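Local coordinates for rutinosidase (Aspergillus niger, PDB 6I1A), which hydrolyses rutinosides such as rutin, releasing the disaccharide rutinose, as a secreted glycoside hydrolase of family 5, at residues Y283-A288 / S329-G334; R319-G324 / W358-F363; A323-W328 / Q333-W338. All blocks are in the same frame, centred on the assembly; numbering follows the deposited sequence. Where two conformers were deposited one is given.

Contact 1: Y283-A288 / S329-G334; sequences YILADA and SSFSQG. With EDO (1,2-ethanediol), chain Q.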
ATOM      1  N   TYR A 283       0.246   4.299 -11.556  1.00 13.16           N
ATOM      2  CA  TYR A 283      -0.368   4.330 -10.189  1.00 12.95           C
ATOM      3  C   TYR A 283      -1.885   4.441 -10.316  1.00 11.87           C
ATOM      4  O   TYR A 283      -2.665   3.808  -9.547  1.00 11.71           O
ATOM      5  CB  TYR A 283       0.204   5.457  -9.343  1.00 13.96           C
ATOM      6  CG  TYR A 283       1.551   5.137  -8.746  1.00 12.82           C
ATOM      7  CD1 TYR A 283       2.726   5.352  -9.435  1.00 15.43           C
ATOM      8  CD2 TYR A 283       1.636   4.564  -7.498  1.00 14.82           C
ATOM      9  CE1 TYR A 283       3.951   4.979  -8.923  1.00 15.68           C
ATOM     10  CE2 TYR A 283       2.869   4.229  -6.943  1.00 15.00           C
ATOM     11  CZ  TYR A 283       4.031   4.470  -7.646  1.00 16.05           C
ATOM     12  OH  TYR A 283       5.272   4.080  -7.152  1.00 16.72           O
ATOM     13  N   ILE A 284      -2.364   5.244 -11.266  1.00 11.96           N
ATOM     14  CA  ILE A 284      -3.816   5.364 -11.528  1.00 12.40           C
ATOM     15  C   ILE A 284      -4.365   3.993 -11.940  1.00 11.71           C
ATOM     16  O   ILE A 284      -5.423   3.533 -11.433  1.00 11.94           O
ATOM     17  CB  ILE A 284      -4.053   6.450 -12.601  1.00 11.79           C
ATOM     18  CG1 ILE A 284      -3.829   7.840 -12.000  1.00 13.08           C
ATOM     19  CG2 ILE A 284      -5.432   6.379 -13.245  1.00 13.06           C
ATOM     20  CD1 ILE A 284      -3.733   8.964 -13.023  1.00 13.80           C
ATOM     21  N   LEU A 285      -3.706   3.346 -12.914  1.00 12.51           N
ATOM     22  CA  LEU A 285      -4.194   2.044 -13.372  1.00 13.28           C
ATOM     23  C   LEU A 285      -4.140   1.017 -12.224  1.00 12.28           C
ATOM     24  O   LEU A 285      -5.080   0.208 -12.110  1.00 12.59           O
ATOM     25  CB  LEU A 285      -3.375   1.573 -14.585  1.00 13.58           C
ATOM     26  CG  LEU A 285      -3.800   0.232 -15.199  1.00 16.08           C
ATOM     27  CD1 LEU A 285      -5.238   0.307 -15.673  1.00 15.57           C
ATOM     28  CD2 LEU A 285      -2.877  -0.132 -16.350  1.00 18.36           C
ATOM     29  N   ALA A 286      -3.139   1.043 -11.360  1.00 12.56           N
ATOM     30  CA  ALA A 286      -3.055   0.115 -10.223  1.00 12.44           C
ATOM     31  C   ALA A 286      -4.282   0.282  -9.304  1.00 12.44           C
ATOM     32  O   ALA A 286      -4.936  -0.709  -8.880  1.00 13.02           O
ATOM     33  CB  ALA A 286      -1.757   0.298  -9.461  1.00 14.08           C
ATOM     34  N   ASP A 287      -4.649   1.516  -9.008  1.00 12.05           N
ATOM     35  CA  ASP A 287      -5.823   1.784  -8.175  1.00 12.82           C
ATOM     36  C   ASP A 287      -7.058   1.237  -8.855  1.00 13.26           C
ATOM     37  O   ASP A 287      -7.935   0.632  -8.222  1.00 13.86           O
ATOM     38  CB  ASP A 287      -5.952   3.287  -7.902  1.00 12.36           C
ATOM     39  CG  ASP A 287      -4.959   3.828  -6.896  1.00 13.90           C
ATOM     40  OD1 ASP A 287      -4.344   3.022  -6.137  1.00 14.57           O
ATOM     41  OD2 ASP A 287      -4.819   5.051  -6.830  1.00 13.23           O
ATOM     42  N   ALA A 288      -7.223   1.511 -10.142  1.00 12.70           N
ATOM     43  CA  ALA A 288      -8.432   1.071 -10.824  1.00 11.85           C
ATOM     44  C   ALA A 288      -8.507  -0.460 -10.869  1.00 12.82           C
ATOM     45  O   ALA A 288      -9.605  -1.066 -10.729  1.00 13.50           O
ATOM     46  CB  ALA A 288      -8.520   1.600 -12.250  1.00 13.05           C
ATOM     47  N   SER A 329     -13.488   6.105 -15.784  1.00 13.60           N
ATOM     48  CA  SER A 329     -14.794   5.891 -16.444  0.50 14.30           C
ATOM     49  C   SER A 329     -14.877   4.511 -17.125  1.00 14.85           C
ATOM     50  O   SER A 329     -16.019   4.153 -17.536  1.00 17.94           O
ATOM     51  CB  SER A 329     -15.110   7.040 -17.349  0.50 16.60           C
ATOM     52  OG  SER A 329     -14.141   7.111 -18.351  0.50 17.39           O
ATOM     53  N   SER A 330     -13.783   3.823 -17.242  1.00 14.60           N
ATOM     54  CA  SER A 330     -13.727   2.461 -17.839  1.00 17.14           C
ATOM     55  C   SER A 330     -13.923   1.397 -16.776  1.00 16.02           C
ATOM     56  O   SER A 330     -14.785   0.522 -16.955  1.00 17.06           O
ATOM     57  CB  SER A 330     -12.508   2.237 -18.618  1.00 19.65           C
ATOM     58  OG  SER A 330     -12.658   1.011 -19.320  1.00 18.48           O
ATOM     59  N   PHE A 331     -13.228   1.523 -15.662  1.00 13.73           N
ATOM     60  CA  PHE A 331     -13.258   0.487 -14.607  1.00 13.21           C
ATOM     61  C   PHE A 331     -14.241   0.851 -13.495  1.00 14.75           C
ATOM     62  O   PHE A 331     -14.435  -0.031 -12.581  1.00 17.85           O
ATOM     63  CB  PHE A 331     -11.875   0.264 -14.040  1.00 15.38           C
ATOM     64  CG  PHE A 331     -10.937  -0.282 -15.082  1.00 14.62           C
ATOM     65  CD1 PHE A 331     -11.133  -1.543 -15.602  1.00 16.60           C
ATOM     66  CD2 PHE A 331      -9.862   0.461 -15.510  1.00 16.67           C
ATOM     67  CE1 PHE A 331     -10.298  -2.007 -16.610  1.00 17.72           C
ATOM     68  CE2 PHE A 331      -9.026  -0.025 -16.496  1.00 16.20           C
ATOM     69  CZ  PHE A 331      -9.236  -1.263 -17.008  1.00 17.30           C
ATOM     70  N   SER A 332     -14.854   2.007 -13.544  1.00 12.40           N
ATOM     71  CA  SER A 332     -15.856   2.410 -12.549  1.00 12.57           C
ATOM     72  C   SER A 332     -16.844   3.336 -13.248  1.00 13.12           C
ATOM     73  O   SER A 332     -16.887   3.389 -14.510  1.00 13.74           O
ATOM     74  CB  SER A 332     -15.167   2.968 -11.319  1.00 13.04           C
ATOM     75  OG  SER A 332     -14.076   3.834 -11.562  1.00 15.19           O
ATOM     76  N   GLN A 333     -17.644   4.109 -12.522  1.00 13.03           N
ATOM     77  CA  GLN A 333     -18.688   4.925 -13.154  1.00 13.13           C
ATOM     78  C   GLN A 333     -18.269   6.365 -13.455  1.00 14.30           C
ATOM     79  O   GLN A 333     -19.116   7.177 -13.664  1.00 19.73           O
ATOM     80  CB  GLN A 333     -19.963   4.917 -12.306  1.00 13.40           C
ATOM     81  CG  GLN A 333     -20.429   3.532 -11.881  1.00 15.40           C
ATOM     82  CD  GLN A 333     -20.637   2.604 -13.048  1.00 14.17           C
ATOM     83  OE1 GLN A 333     -21.357   2.973 -14.007  1.00 17.55           O
ATOM     84  NE2 GLN A 333     -20.055   1.451 -12.973  1.00 14.04           N
ATOM     85  N   GLY A 334     -17.012   6.668 -13.342  1.00 12.02           N
ATOM     86  CA  GLY A 334     -16.519   8.025 -13.533  1.00 12.08           C
ATOM     87  C   GLY A 334     -15.840   8.529 -12.286  1.00 11.35           C
ATOM     88  O   GLY A 334     -15.449   7.746 -11.419  1.00 11.76           O
TER
HETATM   89  C1  EDO Q 415      -9.282   1.566 -20.185  0.70 25.25           C
HETATM   90  O1  EDO Q 415     -10.540   1.505 -20.817  1.00 21.83           O
HETATM   91  C2  EDO Q 415      -8.839   2.908 -19.779  0.70 28.32           C
HETATM   92  O2  EDO Q 415      -8.510   3.682 -20.933  0.70 24.43           O

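Contact 2: R319-G324 / W358-F363; sequences RNVLAG and WCYETF. With EDO (1,2-ethanediol), chain L.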
ATOM      1  N   ARG A 319      -1.773  15.067 -20.129  1.00 13.90           N
ATOM      2  CA  ARG A 319      -1.706  13.594 -20.308  1.00 14.31           C
ATOM      3  C   ARG A 319      -2.221  12.893 -19.042  1.00 12.96           C
ATOM      4  O   ARG A 319      -2.990  11.932 -19.177  1.00 13.66           O
ATOM      5  CB  ARG A 319      -0.262  13.186 -20.619  1.00 16.39           C
ATOM      6  CG  ARG A 319      -0.026  11.684 -20.654  1.00 19.95           C
ATOM      7  CD  ARG A 319       0.519  11.172 -19.331  1.00 23.14           C
ATOM      8  NE  ARG A 319       1.682  10.328 -19.546  1.00 30.95           N
ATOM      9  CZ  ARG A 319       2.618  10.065 -18.647  1.00 26.38           C
ATOM     10  NH1 ARG A 319       2.551  10.589 -17.437  1.00 18.96           N
ATOM     11  NH2 ARG A 319       3.626   9.277 -18.968  1.00 33.58           N
ATOM     12  N   ASN A 320      -1.818  13.382 -17.867  1.00 12.82           N
ATOM     13  CA  ASN A 320      -2.185  12.771 -16.560  1.00 12.42           C
ATOM     14  C   ASN A 320      -3.682  12.940 -16.265  1.00 12.45           C
ATOM     15  O   ASN A 320      -4.304  11.967 -15.822  1.00 13.23           O
ATOM     16  CB  ASN A 320      -1.267  13.264 -15.440  1.00 12.29           C
ATOM     17  CG  ASN A 320       0.105  12.626 -15.512  1.00 13.52           C
ATOM     18  OD1 ASN A 320       0.252  11.539 -16.058  1.00 14.86           O
ATOM     19  ND2 ASN A 320       1.107  13.286 -14.959  1.00 13.65           N
ATOM     20  N   VAL A 321      -4.231  14.137 -16.470  1.00 12.81           N
ATOM     21  CA  VAL A 321      -5.702  14.327 -16.214  1.00 12.67           C
ATOM     22  C   VAL A 321      -6.487  13.436 -17.147  1.00 13.44           C
ATOM     23  O   VAL A 321      -7.444  12.735 -16.724  1.00 12.68           O
ATOM     24  CB  VAL A 321      -6.159  15.786 -16.377  1.00 15.32           C
ATOM     25  CG1 VAL A 321      -7.672  15.930 -16.225  1.00 20.56           C
ATOM     26  CG2 VAL A 321      -5.483  16.679 -15.425  1.00 17.04           C
ATOM     27  N   LEU A 322      -6.154  13.431 -18.452  1.00 12.34           N
ATOM     28  CA  LEU A 322      -6.909  12.612 -19.403  1.00 12.32           C
ATOM     29  C   LEU A 322      -6.751  11.122 -19.115  1.00 13.78           C
ATOM     30  O   LEU A 322      -7.736  10.366 -19.242  1.00 13.14           O
ATOM     31  CB  LEU A 322      -6.484  12.956 -20.838  1.00 14.26           C
ATOM     32  CG  LEU A 322      -6.836  14.375 -21.284  1.00 15.77           C
ATOM     33  CD1 LEU A 322      -6.339  14.577 -22.717  1.00 17.47           C
ATOM     34  CD2 LEU A 322      -8.309  14.650 -21.222  1.00 17.82           C
ATOM     35  N   ALA A 323      -5.548  10.685 -18.712  1.00 13.10           N
ATOM     36  CA  ALA A 323      -5.325   9.275 -18.353  1.00 14.64           C
ATOM     37  C   ALA A 323      -6.251   8.873 -17.192  1.00 12.79           C
ATOM     38  O   ALA A 323      -6.871   7.807 -17.178  1.00 13.28           O
ATOM     39  CB  ALA A 323      -3.873   9.003 -18.032  1.00 15.31           C
ATOM     40  N   GLY A 324      -6.304   9.712 -16.186  1.00 12.23           N
ATOM     41  CA  GLY A 324      -7.157   9.394 -15.043  1.00 12.07           C
ATOM     42  C   GLY A 324      -8.600   9.384 -15.439  1.00 13.17           C
ATOM     43  O   GLY A 324      -9.355   8.440 -15.083  1.00 12.48           O
ATOM     44  N   TRP A 358      -4.078  21.290  -8.943  1.00 12.69           N
ATOM     45  CA  TRP A 358      -5.349  21.048  -8.189  1.00 12.40           C
ATOM     46  C   TRP A 358      -6.510  21.924  -8.657  1.00 14.03           C
ATOM     47  O   TRP A 358      -7.590  21.789  -8.046  1.00 14.50           O
ATOM     48  CB  TRP A 358      -5.091  21.225  -6.700  1.00 11.96           C
ATOM     49  CG  TRP A 358      -4.194  20.230  -6.066  1.00 11.91           C
ATOM     50  CD1 TRP A 358      -2.842  20.235  -6.101  1.00 12.57           C
ATOM     51  CD2 TRP A 358      -4.582  19.109  -5.275  1.00 12.21           C
ATOM     52  NE1 TRP A 358      -2.360  19.178  -5.362  1.00 13.05           N
ATOM     53  CE2 TRP A 358      -3.428  18.441  -4.854  1.00 12.00           C
ATOM     54  CE3 TRP A 358      -5.837  18.568  -4.925  1.00 11.36           C
ATOM     55  CZ2 TRP A 358      -3.458  17.300  -4.051  1.00 13.10           C
ATOM     56  CZ3 TRP A 358      -5.865  17.448  -4.129  1.00 12.81           C
ATOM     57  CH2 TRP A 358      -4.717  16.812  -3.682  1.00 13.68           C
ATOM     58  N   CYS A 359      -6.355  22.778  -9.673  1.00 13.74           N
ATOM     59  CA  CYS A 359      -7.421  23.693 -10.128  1.00 14.39           C
ATOM     60  C   CYS A 359      -8.022  23.203 -11.409  1.00 13.94           C
ATOM     61  O   CYS A 359      -7.411  23.330 -12.504  1.00 14.45           O
ATOM     62  CB  CYS A 359      -6.885  25.097 -10.271  1.00 13.11           C
ATOM     63  SG  CYS A 359      -8.230  26.242 -10.650  1.00 18.33           S
ATOM     64  N   TYR A 360      -9.187  22.607 -11.367  1.00 12.57           N
ATOM     65  CA  TYR A 360      -9.789  22.056 -12.581  1.00 13.24           C
ATOM     66  C   TYR A 360     -10.136  23.146 -13.598  1.00 13.58           C
ATOM     67  O   TYR A 360     -10.073  22.919 -14.783  1.00 14.34           O
ATOM     68  CB  TYR A 360     -11.029  21.233 -12.248  1.00 13.25           C
ATOM     69  CG  TYR A 360     -11.384  20.214 -13.277  1.00 12.94           C
ATOM     70  CD1 TYR A 360     -10.752  18.989 -13.314  1.00 12.99           C
ATOM     71  CD2 TYR A 360     -12.287  20.479 -14.294  1.00 12.66           C
ATOM     72  CE1 TYR A 360     -11.089  18.021 -14.238  1.00 13.69           C
ATOM     73  CE2 TYR A 360     -12.647  19.527 -15.235  1.00 13.42           C
ATOM     74  CZ  TYR A 360     -12.053  18.266 -15.206  1.00 13.94           C
ATOM     75  OH  TYR A 360     -12.382  17.281 -16.100  1.00 15.39           O
ATOM     76  N   GLU A 361     -10.576  24.332 -13.145  1.00 15.76           N
ATOM     77  CA  GLU A 361     -10.960  25.416 -14.084  1.00 17.07           C
ATOM     78  C   GLU A 361      -9.714  25.811 -14.896  1.00 16.86           C
ATOM     79  O   GLU A 361      -9.893  26.115 -16.081  1.00 16.75           O
ATOM     80  CB  GLU A 361     -11.519  26.612 -13.346  1.00 17.88           C
ATOM     81  CG  GLU A 361     -12.935  26.356 -12.832  1.00 20.66           C
ATOM     82  CD  GLU A 361     -13.629  27.591 -12.299  1.00 22.29           C
ATOM     83  OE1 GLU A 361     -12.929  28.566 -12.040  1.00 25.07           O
ATOM     84  OE2 GLU A 361     -14.774  27.478 -11.947  1.00 25.10           O
ATOM     85  N   THR A 362      -8.537  25.753 -14.292  1.00 15.36           N
ATOM     86  CA  THR A 362      -7.281  26.052 -15.058  1.00 15.99           C
ATOM     87  C   THR A 362      -7.178  25.063 -16.202  1.00 16.81           C
ATOM     88  O   THR A 362      -6.849  25.435 -17.365  1.00 18.23           O
ATOM     89  CB  THR A 362      -6.065  25.955 -14.152  1.00 17.88           C
ATOM     90  OG1 THR A 362      -6.125  27.040 -13.227  1.00 19.97           O
ATOM     91  CG2 THR A 362      -4.775  26.004 -14.938  1.00 20.33           C
ATOM     92  N   PHE A 363      -7.411  23.776 -15.964  1.00 15.01           N
ATOM     93  CA  PHE A 363      -7.331  22.770 -17.048  1.00 15.63           C
ATOM     94  C   PHE A 363      -8.287  23.101 -18.184  1.00 15.18           C
ATOM     95  O   PHE A 363      -8.013  22.914 -19.375  1.00 16.49           O
ATOM     96  CB  PHE A 363      -7.630  21.370 -16.515  1.00 14.92           C
ATOM     97  CG  PHE A 363      -6.742  20.897 -15.405  1.00 15.84           C
ATOM     98  CD1 PHE A 363      -5.460  21.347 -15.217  1.00 15.40           C
ATOM     99  CD2 PHE A 363      -7.208  19.928 -14.521  1.00 15.39           C
ATOM    100  CE1 PHE A 363      -4.630  20.848 -14.237  1.00 16.87           C
ATOM    101  CE2 PHE A 363      -6.389  19.437 -13.522  1.00 16.00           C
ATOM    102  CZ  PHE A 363      -5.094  19.863 -13.393  1.00 18.00           C
TER
HETATM  103  C1  EDO L 410     -14.752  16.603 -18.281  1.00 23.57           C
HETATM  104  O1  EDO L 410     -14.096  17.740 -17.907  1.00 20.23           O
HETATM  105  C2  EDO L 410     -14.148  15.891 -19.413  1.00 24.83           C
HETATM  106  O2  EDO L 410     -14.828  14.626 -19.579  1.00 28.76           O

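Contact 3: A323-W328 / Q333-W338; sequences AGLETW and QGSSYW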
ATOM      1  N   ALA A 323      -5.548  10.685 -18.712  1.00 13.10           N
ATOM      2  CA  ALA A 323      -5.325   9.275 -18.353  1.00 14.64           C
ATOM      3  C   ALA A 323      -6.251   8.873 -17.192  1.00 12.79           C
ATOM      4  O   ALA A 323      -6.871   7.807 -17.178  1.00 13.28           O
ATOM      5  CB  ALA A 323      -3.873   9.003 -18.032  1.00 15.31           C
ATOM      6  N   GLY A 324      -6.304   9.712 -16.186  1.00 12.23           N
ATOM      7  CA  GLY A 324      -7.157   9.394 -15.043  1.00 12.07           C
ATOM      8  C   GLY A 324      -8.600   9.384 -15.439  1.00 13.17           C
ATOM      9  O   GLY A 324      -9.355   8.440 -15.083  1.00 12.48           O
ATOM     10  N   LEU A 325      -9.104  10.405 -16.146  1.00 11.87           N
ATOM     11  CA  LEU A 325     -10.520  10.420 -16.539  1.00 12.91           C
ATOM     12  C   LEU A 325     -10.890   9.132 -17.283  1.00 13.02           C
ATOM     13  O   LEU A 325     -11.930   8.482 -17.008  1.00 13.66           O
ATOM     14  CB  LEU A 325     -10.832  11.619 -17.424  1.00 12.87           C
ATOM     15  CG  LEU A 325     -10.759  12.952 -16.715  1.00 12.95           C
ATOM     16  CD1 LEU A 325     -11.073  14.085 -17.689  1.00 14.55           C
ATOM     17  CD2 LEU A 325     -11.738  13.086 -15.572  1.00 15.09           C
ATOM     18  N   GLU A 326     -10.046   8.741 -18.226  1.00 12.18           N
ATOM     19  CA  GLU A 326     -10.332   7.560 -19.062  0.50 13.96           C
ATOM     20  C   GLU A 326     -10.358   6.277 -18.216  1.00 12.05           C
ATOM     21  O   GLU A 326     -11.216   5.386 -18.420  1.00 14.37           O
ATOM     22  CB  GLU A 326      -9.306   7.385 -20.201  0.50 15.97           C
ATOM     23  CG  GLU A 326      -9.466   8.371 -21.341  0.50 17.92           C
ATOM     24  CD  GLU A 326      -8.338   8.313 -22.351  0.50 21.27           C
ATOM     25  OE1 GLU A 326      -8.179   9.349 -23.055  0.50 19.75           O
ATOM     26  OE2 GLU A 326      -7.521   7.296 -22.303  0.50 23.64           O
ATOM     27  N   THR A 327      -9.448   6.182 -17.245  1.00 12.33           N
ATOM     28  CA  THR A 327      -9.324   4.984 -16.400  1.00 11.96           C
ATOM     29  C   THR A 327     -10.546   4.901 -15.485  1.00 13.29           C
ATOM     30  O   THR A 327     -11.144   3.842 -15.389  1.00 13.09           O
ATOM     31  CB  THR A 327      -8.022   5.027 -15.635  1.00 14.05           C
ATOM     32  OG1 THR A 327      -6.892   5.126 -16.518  1.00 15.04           O
ATOM     33  CG2 THR A 327      -7.859   3.771 -14.797  1.00 14.83           C
ATOM     34  N   TRP A 328     -10.853   5.966 -14.791  1.00 12.28           N
ATOM     35  CA  TRP A 328     -11.971   5.886 -13.831  1.00 12.60           C
ATOM     36  C   TRP A 328     -13.287   5.623 -14.537  1.00 13.90           C
ATOM     37  O   TRP A 328     -14.209   5.013 -13.911  1.00 13.90           O
ATOM     38  CB  TRP A 328     -12.085   7.134 -12.983  1.00 12.11           C
ATOM     39  CG  TRP A 328     -10.843   7.611 -12.296  1.00 11.03           C
ATOM     40  CD1 TRP A 328     -10.362   8.888 -12.291  1.00 11.42           C
ATOM     41  CD2 TRP A 328      -9.846   6.841 -11.590  1.00 10.81           C
ATOM     42  NE1 TRP A 328      -9.227   8.980 -11.583  1.00 12.18           N
ATOM     43  CE2 TRP A 328      -8.862   7.745 -11.109  1.00 11.24           C
ATOM     44  CE3 TRP A 328      -9.717   5.509 -11.220  1.00 11.23           C
ATOM     45  CZ2 TRP A 328      -7.777   7.365 -10.310  1.00 11.53           C
ATOM     46  CZ3 TRP A 328      -8.632   5.124 -10.447  1.00 12.86           C
ATOM     47  CH2 TRP A 328      -7.669   6.023  -9.997  1.00 13.69           C
ATOM     48  N   GLN A 333     -17.644   4.109 -12.522  1.00 13.03           N
ATOM     49  CA  GLN A 333     -18.688   4.925 -13.154  1.00 13.13           C
ATOM     50  C   GLN A 333     -18.269   6.365 -13.455  1.00 14.30           C
ATOM     51  O   GLN A 333     -19.116   7.177 -13.664  1.00 19.73           O
ATOM     52  CB  GLN A 333     -19.963   4.917 -12.306  1.00 13.40           C
ATOM     53  CG  GLN A 333     -20.429   3.532 -11.881  1.00 15.40           C
ATOM     54  CD  GLN A 333     -20.637   2.604 -13.048  1.00 14.17           C
ATOM     55  OE1 GLN A 333     -21.357   2.973 -14.007  1.00 17.55           O
ATOM     56  NE2 GLN A 333     -20.055   1.451 -12.973  1.00 14.04           N
ATOM     57  N   GLY A 334     -17.012   6.668 -13.342  1.00 12.02           N
ATOM     58  CA  GLY A 334     -16.519   8.025 -13.533  1.00 12.08           C
ATOM     59  C   GLY A 334     -15.840   8.529 -12.286  1.00 11.35           C
ATOM     60  O   GLY A 334     -15.449   7.746 -11.419  1.00 11.76           O
ATOM     61  N   SER A 335     -15.679   9.825 -12.224  1.00 11.66           N
ATOM     62  CA  SER A 335     -14.869  10.444 -11.180  1.00 11.64           C
ATOM     63  C   SER A 335     -15.260  11.908 -11.012  1.00 12.11           C
ATOM     64  O   SER A 335     -15.829  12.508 -11.924  1.00 12.78           O
ATOM     65  CB  SER A 335     -13.389  10.289 -11.467  1.00 11.42           C
ATOM     66  OG  SER A 335     -13.062  10.939 -12.712  1.00 12.48           O
ATOM     67  N   SER A 336     -14.826  12.464  -9.894  1.00 11.39           N
ATOM     68  CA  SER A 336     -14.933  13.914  -9.668  1.00 11.45           C
ATOM     69  C   SER A 336     -13.628  14.441  -9.103  1.00 12.96           C
ATOM     70  O   SER A 336     -13.141  13.997  -8.069  1.00 12.52           O
ATOM     71  CB  SER A 336     -16.132  14.356  -8.798  1.00 13.57           C
ATOM     72  OG  SER A 336     -16.295  13.610  -7.631  1.00 14.51           O
ATOM     73  N   TYR A 337     -13.023  15.394  -9.813  1.00 11.68           N
ATOM     74  CA  TYR A 337     -11.691  15.929  -9.497  1.00 11.63           C
ATOM     75  C   TYR A 337     -11.764  16.835  -8.292  1.00 11.27           C
ATOM     76  O   TYR A 337     -12.742  17.573  -8.093  1.00 11.61           O
ATOM     77  CB  TYR A 337     -11.186  16.725 -10.715  1.00 11.47           C
ATOM     78  CG  TYR A 337      -9.699  16.917 -10.726  1.00 11.01           C
ATOM     79  CD1 TYR A 337      -8.889  15.960 -11.278  1.00 11.87           C
ATOM     80  CD2 TYR A 337      -9.102  18.023 -10.160  1.00 11.90           C
ATOM     81  CE1 TYR A 337      -7.521  16.109 -11.298  1.00 12.18           C
ATOM     82  CE2 TYR A 337      -7.704  18.156 -10.111  1.00 11.53           C
ATOM     83  CZ  TYR A 337      -6.927  17.173 -10.671  1.00 11.73           C
ATOM     84  OH  TYR A 337      -5.553  17.282 -10.648  1.00 11.42           O
ATOM     85  N   TRP A 338     -10.704  16.822  -7.494  1.00 11.24           N
ATOM     86  CA  TRP A 338     -10.517  17.777  -6.381  1.00 10.18           C
ATOM     87  C   TRP A 338      -9.537  18.819  -6.903  1.00 12.27           C
ATOM     88  O   TRP A 338      -8.351  18.490  -6.963  1.00 12.98           O
ATOM     89  CB  TRP A 338      -9.991  17.122  -5.106  1.00 11.90           C
ATOM     90  CG  TRP A 338     -10.043  18.053  -3.932  1.00 11.54           C
ATOM     91  CD1 TRP A 338      -9.154  19.003  -3.528  1.00 11.58           C
ATOM     92  CD2 TRP A 338     -11.186  18.178  -3.053  1.00 12.35           C
ATOM     93  NE1 TRP A 338      -9.636  19.665  -2.426  1.00 13.29           N
ATOM     94  CE2 TRP A 338     -10.885  19.181  -2.129  1.00 12.04           C
ATOM     95  CE3 TRP A 338     -12.403  17.485  -2.918  1.00 12.25           C
ATOM     96  CZ2 TRP A 338     -11.739  19.536  -1.076  1.00 11.64           C
ATOM     97  CZ3 TRP A 338     -13.254  17.852  -1.907  1.00 12.63           C
ATOM     98  CH2 TRP A 338     -12.931  18.846  -1.003  1.00 11.91           C
TER
HETATM   99  O   HOH W   1     -13.697   9.577 -15.013  1.00 13.88           O

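Contact 1: Y283-A288 / S329-G334
Phe331, in the last, weakly bonded turn of helix 317-331, rests its ring against Ala288 and Leu285 of helix 280-290, and these two apolar touches make up the contact. The closer is with Ala288, whose CB points at the other segment and lies 3.7 Å from Phe331 CD2 and 4.0 Å from Phe331 CB, so that the methyl group sits beside the root of the ring. Farther out, Leu285 reaches the same side of the ring with one branch, CD1, 3.9 Å from Phe331 CE2. With CG anti to its backbone N (chi1 -178°), Leu285 carries that branch nearer to the phenylalanine than its CB direction alone would suggest. Both partners approach the ring obliquely.

The polar interactions lie around this patch and not across it. In helix 280-290, Ala288 N is bonded to Ile284 O at 3.0 Å, which continues the helical pattern beneath the apolar surface. On the other side, Ser330 OG and O1 of a bound ethanediol, probably from the crystallisation liquor, are hydrogen-bonded at 2.6 Å, and C1 of the diol comes within 4.0 Å of Phe331 CE2. Where the helix gives way to the loop, Lys21 NZ bonds to the carbonyl oxygens of Ser329 and Ser332, and Ser332 OG bonds to Trp328 O. A positive charge would be favourable at this carbonyl-bearing helix end.

This apolar patch extends, toward the C-terminal end of helix 317-331, the packing that Ile284 and Ala288 make on Thr327. With no directional bond between the side chains, the two segments meet here through the fit of methyl groups against an exposed ring; the backbone of the loop is held separately, by its own polar bonds.

Contact 2: R319-G324 / W358-F363
Val321 puts its CG2 methyl over one face of the Phe363 ring, and this is the tight part of the contact: a CH-pi interaction 3.9 Å from the ring centroid and 28° off its normal, with Phe363 CE2 closest at 3.5 Å. The valine branch that does this stands anti to the carbonyl carbon, while CG1 is anti to the backbone N (chi1 175°) and faces Tyr360. The opposite face of the phenylalanine is covered by its own segment, since Cys359 O stands 3.7 Å above the plane, over the centre. Cys359 is also the N-cap of helix 360-365, its SG accepting a weak bond from Thr362 N.

Toward Tyr360 the packing is looser. Val321 CG1 only approaches Tyr360 CE1, at 4.5 Å, and the phenol end is occupied by an ethanediol whose O1 lies 2.5 Å from Tyr360 OH, at the ring edge. The diol also bonds to Gly86 O and Asn23 ND2.

Ile306 of strand 299-308 touches both Val321 and Phe363, Tyr337 of strand 334-337 meets the Phe363 and Tyr360 rings, and Phe369 of the C-terminal tail covers the group, so helix 360-365 packs against both the barrel and its outer helix 317-331.

Contact 3: A323-W328 / Q333-W338
Ser335 points from the strand at helix 323-328, and its short side chain touches the helix along its whole length. Its CB lies 3.4 Å from Trp328 CD1 and 3.7 Å from Trp328 CB, filling the angle where the indole leaves the backbone. From there OG turns between the backbone N and the carbonyl carbon (chi1 61°), which sets it at the edge of the indole, near the ring plane and 3.4 Å from Trp328 CD1. Leu325 CD2 lies 3.8 Å from Ser335 OG. At the tip the hydroxyl donates to a water at 2.7 Å, and that water in turn donates to Leu325 O at 2.9 Å. The buried serine oxygen is thereby tied to the helix backbone.

One residue earlier, Gly334 N makes a weak bond to Trp328 O at 3.3 Å, with an N-H...O angle of 140°. The same carbonyl receives Ser332 OG, so the chain is held to the helix end as it turns back.

The axes of segment 323-328 and strand 334-337 make an angle of 143° between their N-to-C directions, roughly antiparallel. Strand 334-337 has backbone bonds to Gly24 on strand 22-26 and to Val301 on strand 299-308, joining first strand and seventh. The helix is thus the connection of a beta-alpha-beta crossover, and its strand is the eighth, which closes the TIM barrel of family 5 glycosidases.

All three contacts use helix 317-331, through different side chains of it. Contact 3 lies deepest: it ties the helix to the closing barrel strand and alone has polar links across it, a weak backbone bond and a water bridge. Contact 2 is also buried but apolar and aromatic, binding the start of the helix to the C-terminal helix 360-365; Tyr337 packs against its rings and so joins it to contact 3. Contact 1, nearer the surface, is purely apolar between side chains and sets the helix end beside helix 280-290. Ala288 touches Thr327, and Asp287 touches the Trp328 indole, so contacts 1 and 3 adjoin.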